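Local coordinates for protein malonate decarboxylase subunit alpha (Acinetobacter baumannii ATCC 17978, PDB 6MPR) that probably serves as the acyl-carrier-protein transferase subunit of malonate decarboxylase, the enzyme complex that converts malonate to acetate and carbon dioxide, at residues M374-F388 with A458-V472. Numbering follows the deposited sequence.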
loop_
_atom_site.group_PDB
_atom_site.type_symbol
_atom_site.label_atom_id
_atom_site.label_comp_id
_atom_site.label_asym_id
_atom_site.label_seq_id
_atom_site.Cartn_x
_atom_site.Cartn_y
_atom_site.Cartn_z
ATOM N N MET A 374 15.416 -20.732 -11.926
ATOM C CA MET A 374 15.325 -20.219 -10.568
ATOM C C MET A 374 13.902 -19.823 -10.192
ATOM O O MET A 374 13.661 -19.426 -9.047
ATOM C CB MET A 374 16.252 -19.008 -10.396
ATOM C CG MET A 374 17.738 -19.348 -10.389
ATOM S SD MET A 374 18.152 -20.248 -8.885
ATOM C CE MET A 374 17.849 -18.992 -7.639
ATOM N N GLY A 375 12.958 -19.914 -11.127
ATOM C CA GLY A 375 11.610 -19.457 -10.883
ATOM C C GLY A 375 11.345 -18.006 -11.227
ATOM O O GLY A 375 10.220 -17.545 -11.021
ATOM N N HIS A 376 12.339 -17.261 -11.730
ATOM C CA HIS A 376 12.069 -15.885 -12.149
ATOM C C HIS A 376 11.059 -15.899 -13.285
ATOM O O HIS A 376 11.172 -16.689 -14.221
ATOM C CB HIS A 376 13.348 -15.180 -12.592
ATOM C CG HIS A 376 14.400 -15.090 -11.527
ATOM N ND1 HIS A 376 14.118 -14.766 -10.219
ATOM C CD2 HIS A 376 15.744 -15.263 -11.590
ATOM C CE1 HIS A 376 15.239 -14.752 -9.517
ATOM N NE2 HIS A 376 16.241 -15.051 -10.328
ATOM N N SER A 377 10.080 -15.013 -13.208
ATOM C CA SER A 377 8.916 -15.065 -14.080
ATOM C C SER A 377 8.709 -13.717 -14.758
ATOM O O SER A 377 8.818 -12.668 -14.124
ATOM C CB SER A 377 7.659 -15.457 -13.292
ATOM O OG SER A 377 7.786 -16.752 -12.715
ATOM N N SER A 378 8.421 -13.746 -16.061
ATOM C CA SER A 378 8.137 -12.505 -16.763
ATOM C C SER A 378 7.242 -12.788 -17.962
ATOM O O SER A 378 7.209 -13.908 -18.489
ATOM C CB SER A 378 9.430 -11.815 -17.215
ATOM O OG SER A 378 9.136 -10.648 -17.952
ATOM N N THR A 379 6.493 -11.768 -18.372
ATOM C CA THR A 379 5.747 -11.820 -19.623
ATOM C C THR A 379 6.380 -10.957 -20.710
ATOM O O THR A 379 5.873 -10.934 -21.835
ATOM C CB THR A 379 4.287 -11.400 -19.416
ATOM O OG1 THR A 379 4.247 -10.077 -18.869
ATOM C CG2 THR A 379 3.564 -12.382 -18.480
ATOM N N VAL A 380 7.481 -10.265 -20.414
ATOM C CA VAL A 380 8.201 -9.529 -21.452
ATOM C C VAL A 380 8.885 -10.526 -22.378
ATOM O O VAL A 380 9.532 -11.481 -21.924
ATOM C CB VAL A 380 9.204 -8.549 -20.818
ATOM C CG1 VAL A 380 10.171 -7.995 -21.864
ATOM C CG2 VAL A 380 8.473 -7.412 -20.101
ATOM N N THR A 381 8.706 -10.342 -23.684
ATOM C CA THR A 381 9.426 -11.132 -24.674
ATOM C C THR A 381 10.125 -10.196 -25.649
ATOM O O THR A 381 9.908 -8.981 -25.650
ATOM C CB THR A 381 8.511 -12.110 -25.437
ATOM O OG1 THR A 381 7.424 -11.395 -26.040
ATOM C CG2 THR A 381 7.961 -13.188 -24.502
ATOM N N LYS A 382 10.961 -10.785 -26.502
ATOM C CA LYS A 382 11.805 -10.003 -27.398
ATOM C C LYS A 382 10.974 -9.027 -28.231
ATOM O O LYS A 382 9.976 -9.405 -28.851
ATOM C CB LYS A 382 12.600 -10.948 -28.304
ATOM C CG LYS A 382 13.674 -10.261 -29.144
ATOM C CD LYS A 382 14.390 -11.263 -30.052
ATOM C CE LYS A 382 15.699 -10.699 -30.591
ATOM N NZ LYS A 382 15.511 -9.391 -31.270
ATOM N N GLY A 383 11.371 -7.755 -28.208
ATOM C CA GLY A 383 10.688 -6.712 -28.942
ATOM C C GLY A 383 9.393 -6.205 -28.341
ATOM O O GLY A 383 8.761 -5.327 -28.945
ATOM N N ARG A 384 8.961 -6.729 -27.188
ATOM C CA ARG A 384 7.658 -6.396 -26.607
ATOM C C ARG A 384 7.793 -6.024 -25.127
ATOM O O ARG A 384 7.681 -6.874 -24.246
ATOM C CB ARG A 384 6.698 -7.566 -26.799
ATOM C CG ARG A 384 6.459 -7.900 -28.281
ATOM C CD ARG A 384 6.001 -9.350 -28.454
ATOM N NE ARG A 384 5.496 -9.621 -29.803
ATOM C CZ ARG A 384 6.262 -9.816 -30.875
ATOM N NH1 ARG A 384 7.584 -9.750 -30.775
ATOM N NH2 ARG A 384 5.702 -10.058 -32.061
ATOM N N LEU A 385 7.972 -4.740 -24.841
ATOM C CA LEU A 385 8.205 -4.288 -23.465
ATOM C C LEU A 385 6.880 -4.241 -22.697
ATOM O O LEU A 385 6.260 -3.196 -22.496
ATOM C CB LEU A 385 8.917 -2.942 -23.484
ATOM C CG LEU A 385 9.480 -2.415 -22.170
ATOM C CD1 LEU A 385 10.381 -3.447 -21.537
ATOM C CD2 LEU A 385 10.248 -1.136 -22.444
ATOM N N ALA A 386 6.436 -5.415 -22.261
ATOM C CA ALA A 386 5.208 -5.498 -21.483
ATOM C C ALA A 386 5.355 -4.714 -20.178
ATOM O O ALA A 386 6.461 -4.423 -19.707
ATOM C CB ALA A 386 4.857 -6.964 -21.187
ATOM N N GLY A 387 4.217 -4.334 -19.613
ATOM C CA GLY A 387 4.172 -3.786 -18.278
ATOM C C GLY A 387 3.672 -4.843 -17.322
ATOM O O GLY A 387 3.170 -5.891 -17.718
ATOM N N PHE A 388 3.818 -4.569 -16.035
ATOM C CA PHE A 388 3.610 -5.386 -14.836
ATOM C C PHE A 388 2.158 -5.384 -14.342
ATOM O O PHE A 388 1.672 -6.346 -13.733
ATOM C CB PHE A 388 4.477 -4.828 -13.689
ATOM C CG PHE A 388 5.975 -4.952 -13.882
ATOM C CD1 PHE A 388 6.546 -6.139 -14.297
ATOM C CD2 PHE A 388 6.815 -3.886 -13.574
ATOM C CE1 PHE A 388 7.936 -6.258 -14.452
ATOM C CE2 PHE A 388 8.195 -3.992 -13.731
ATOM C CZ PHE A 388 8.762 -5.188 -14.154
ATOM N N ALA A 458 16.547 -2.062 -24.577
ATOM C CA ALA A 458 15.784 -0.883 -24.195
ATOM C C ALA A 458 16.515 0.030 -23.219
ATOM O O ALA A 458 15.990 1.098 -22.894
ATOM C CB ALA A 458 14.445 -1.296 -23.576
ATOM N N GLY A 459 17.688 -0.363 -22.729
ATOM C CA GLY A 459 18.417 0.473 -21.793
ATOM C C GLY A 459 17.901 0.448 -20.369
ATOM O O GLY A 459 18.007 1.452 -19.660
ATOM N N LEU A 460 17.344 -0.662 -19.930
ATOM C CA LEU A 460 16.890 -0.714 -18.549
ATOM C C LEU A 460 17.962 -1.340 -17.666
ATOM O O LEU A 460 18.677 -2.241 -18.107
ATOM C CB LEU A 460 15.616 -1.550 -18.425
ATOM C CG LEU A 460 14.451 -1.146 -19.324
ATOM C CD1 LEU A 460 13.425 -2.270 -19.345
ATOM C CD2 LEU A 460 13.845 0.132 -18.786
ATOM N N PRO A 461 18.102 -0.910 -16.407
ATOM C CA PRO A 461 19.144 -1.511 -15.559
ATOM C C PRO A 461 18.811 -2.912 -15.061
ATOM O O PRO A 461 19.740 -3.677 -14.773
ATOM C CB PRO A 461 19.272 -0.512 -14.403
ATOM C CG PRO A 461 17.926 0.152 -14.351
ATOM C CD PRO A 461 17.498 0.278 -15.777
ATOM N N LEU A 462 17.537 -3.275 -14.951
ATOM C CA LEU A 462 17.131 -4.594 -14.483
ATOM C C LEU A 462 16.329 -5.297 -15.568
ATOM O O LEU A 462 15.576 -4.658 -16.305
ATOM C CB LEU A 462 16.273 -4.507 -13.201
ATOM C CG LEU A 462 16.967 -4.454 -11.834
ATOM C CD1 LEU A 462 17.703 -3.170 -11.652
ATOM C CD2 LEU A 462 15.938 -4.634 -10.715
ATOM N N ALA A 463 16.486 -6.612 -15.663
ATOM C CA ALA A 463 15.561 -7.390 -16.473
ATOM C C ALA A 463 14.147 -7.145 -15.956
ATOM O O ALA A 463 13.927 -7.210 -14.746
ATOM C CB ALA A 463 15.894 -8.879 -16.397
ATOM N N PRO A 464 13.179 -6.811 -16.815
ATOM C CA PRO A 464 11.809 -6.621 -16.303
ATOM C C PRO A 464 11.185 -7.944 -15.876
ATOM O O PRO A 464 10.728 -8.744 -16.702
ATOM C CB PRO A 464 11.065 -5.970 -17.478
ATOM C CG PRO A 464 11.875 -6.249 -18.669
ATOM C CD PRO A 464 13.312 -6.385 -18.218
ATOM N N ILE A 465 11.196 -8.175 -14.566
ATOM C CA ILE A 465 10.754 -9.420 -13.940
ATOM C C ILE A 465 9.422 -9.157 -13.257
ATOM O O ILE A 465 9.332 -8.275 -12.397
ATOM C CB ILE A 465 11.781 -9.925 -12.911
ATOM C CG1 ILE A 465 13.138 -10.165 -13.560
ATOM C CG2 ILE A 465 11.259 -11.160 -12.193
ATOM C CD1 ILE A 465 13.062 -10.958 -14.815
ATOM N N MET A 466 8.398 -9.931 -13.616
ATOM C CA MET A 466 7.096 -9.781 -12.984
ATOM C C MET A 466 7.119 -10.312 -11.552
ATOM O O MET A 466 6.724 -9.613 -10.612
ATOM C CB MET A 466 6.044 -10.506 -13.828
ATOM C CG MET A 466 4.640 -10.281 -13.373
ATOM S SD MET A 466 3.446 -10.981 -14.548
ATOM C CE MET A 466 3.813 -12.724 -14.356
ATOM N N ILE A 467 7.626 -11.530 -11.358
ATOM C CA ILE A 467 7.658 -12.171 -10.048
ATOM C C ILE A 467 9.012 -12.843 -9.902
ATOM O O ILE A 467 9.382 -13.677 -10.740
ATOM C CB ILE A 467 6.532 -13.201 -9.884
ATOM C CG1 ILE A 467 5.162 -12.507 -9.835
ATOM C CG2 ILE A 467 6.686 -13.979 -8.587
ATOM C CD1 ILE A 467 4.025 -13.495 -9.850
ATOM N N TYR A 468 9.751 -12.485 -8.851
ATOM C CA TYR A 468 11.061 -13.076 -8.617
ATOM C C TYR A 468 10.934 -14.482 -8.054
ATOM O O TYR A 468 10.016 -14.799 -7.292
ATOM C CB TYR A 468 11.913 -12.207 -7.683
ATOM C CG TYR A 468 12.500 -11.018 -8.429
ATOM C CD1 TYR A 468 11.778 -9.841 -8.571
ATOM C CD2 TYR A 468 13.754 -11.096 -9.014
ATOM C CE1 TYR A 468 12.289 -8.762 -9.269
ATOM C CE2 TYR A 468 14.284 -10.012 -9.704
ATOM C CZ TYR A 468 13.536 -8.847 -9.828
ATOM O OH TYR A 468 14.015 -7.756 -10.511
ATOM N N GLY A 469 11.881 -15.334 -8.447
ATOM C CA GLY A 469 11.811 -16.734 -8.062
ATOM C C GLY A 469 11.754 -16.934 -6.562
ATOM O O GLY A 469 11.078 -17.841 -6.072
ATOM N N ASP A 470 12.460 -16.091 -5.811
ATOM C CA ASP A 470 12.465 -16.238 -4.362
ATOM C C ASP A 470 11.137 -15.845 -3.719
ATOM O O ASP A 470 10.942 -16.145 -2.536
ATOM C CB ASP A 470 13.618 -15.425 -3.768
ATOM C CG ASP A 470 13.836 -14.089 -4.493
ATOM O OD1 ASP A 470 14.279 -14.078 -5.675
ATOM O OD2 ASP A 470 13.545 -13.040 -3.881
ATOM N N ASP A 471 10.224 -15.204 -4.458
ATOM C CA ASP A 471 8.887 -14.894 -3.953
ATOM C C ASP A 471 7.864 -15.974 -4.250
ATOM O O ASP A 471 6.745 -15.916 -3.721
ATOM C CB ASP A 471 8.398 -13.563 -4.535
ATOM C CG ASP A 471 8.988 -12.386 -3.814
ATOM O OD1 ASP A 471 8.960 -12.392 -2.561
ATOM O OD2 ASP A 471 9.516 -11.479 -4.483
ATOM N N VAL A 472 8.209 -16.957 -5.075
ATOM C CA VAL A 472 7.269 -18.013 -5.431
ATOM C C VAL A 472 7.293 -19.074 -4.341
ATOM O O VAL A 472 8.344 -19.657 -4.057
ATOM C CB VAL A 472 7.614 -18.624 -6.798
ATOM C CG1 VAL A 472 6.627 -19.770 -7.128
ATOM C CG2 VAL A 472 7.634 -17.550 -7.888
#
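Ser-377 and Ile-467 form a single antiparallel, hydrogen-bonded bridge, distorted by a classic beta bulge that sets two residues, Met-466 and Ile-467, opposite the one residue Ser-377. The bridge joins strand 377-378 to the loop linking helix 450-458 with strand 474-477. Ser-377 N donates to Ile-467 O at 2.9 Å, while Ser-377 O takes two amides: Ile-467 N over a nearly straight bond and Met-466 N over a weak, bent one.

Next along, Ser-378 uses its hydroxyl both ways. With OG anti to the backbone N (chi1 177°), it donates to Pro-464 O at 2.8 Å and accepts from Val-380 N, making an ST turn. Serine suits the place because its short hydroxyl can serve both partners at once. The Pro-464 ring offers an apolar surface to Val-380, CG lying 3.9 Å from Val-380 CG2. Phe-388 sets the edge of its ring beside the Pro-464 carbonyl carbon. Nearby, Ile-465 O is bonded by Arg-402 of the second subunit.

At the other end the backbones close to 3.9 Å between Gly-375 CA and Gly-469 CA. Met-374 O, hydrogen-bonded to Arg-493, occupies the place a beta carbon of Gly-469 would take and receives a CA-H...O contact from that glycine; Gly-375 has a positive phi, which glycine adopts easily. Asp-470 OD2 turns to the second subunit, in salt bridges with its Arg-399 and Arg-425. The edge of Tyr-468 meets the face of His-376 in an offset edge-to-face pair. His-376 ND1 accepts from Gly-469 N at 2.9 Å. That N-H points almost straight at ND1 (168°), although Gly-469 N is tilted 24° out of the imidazole plane.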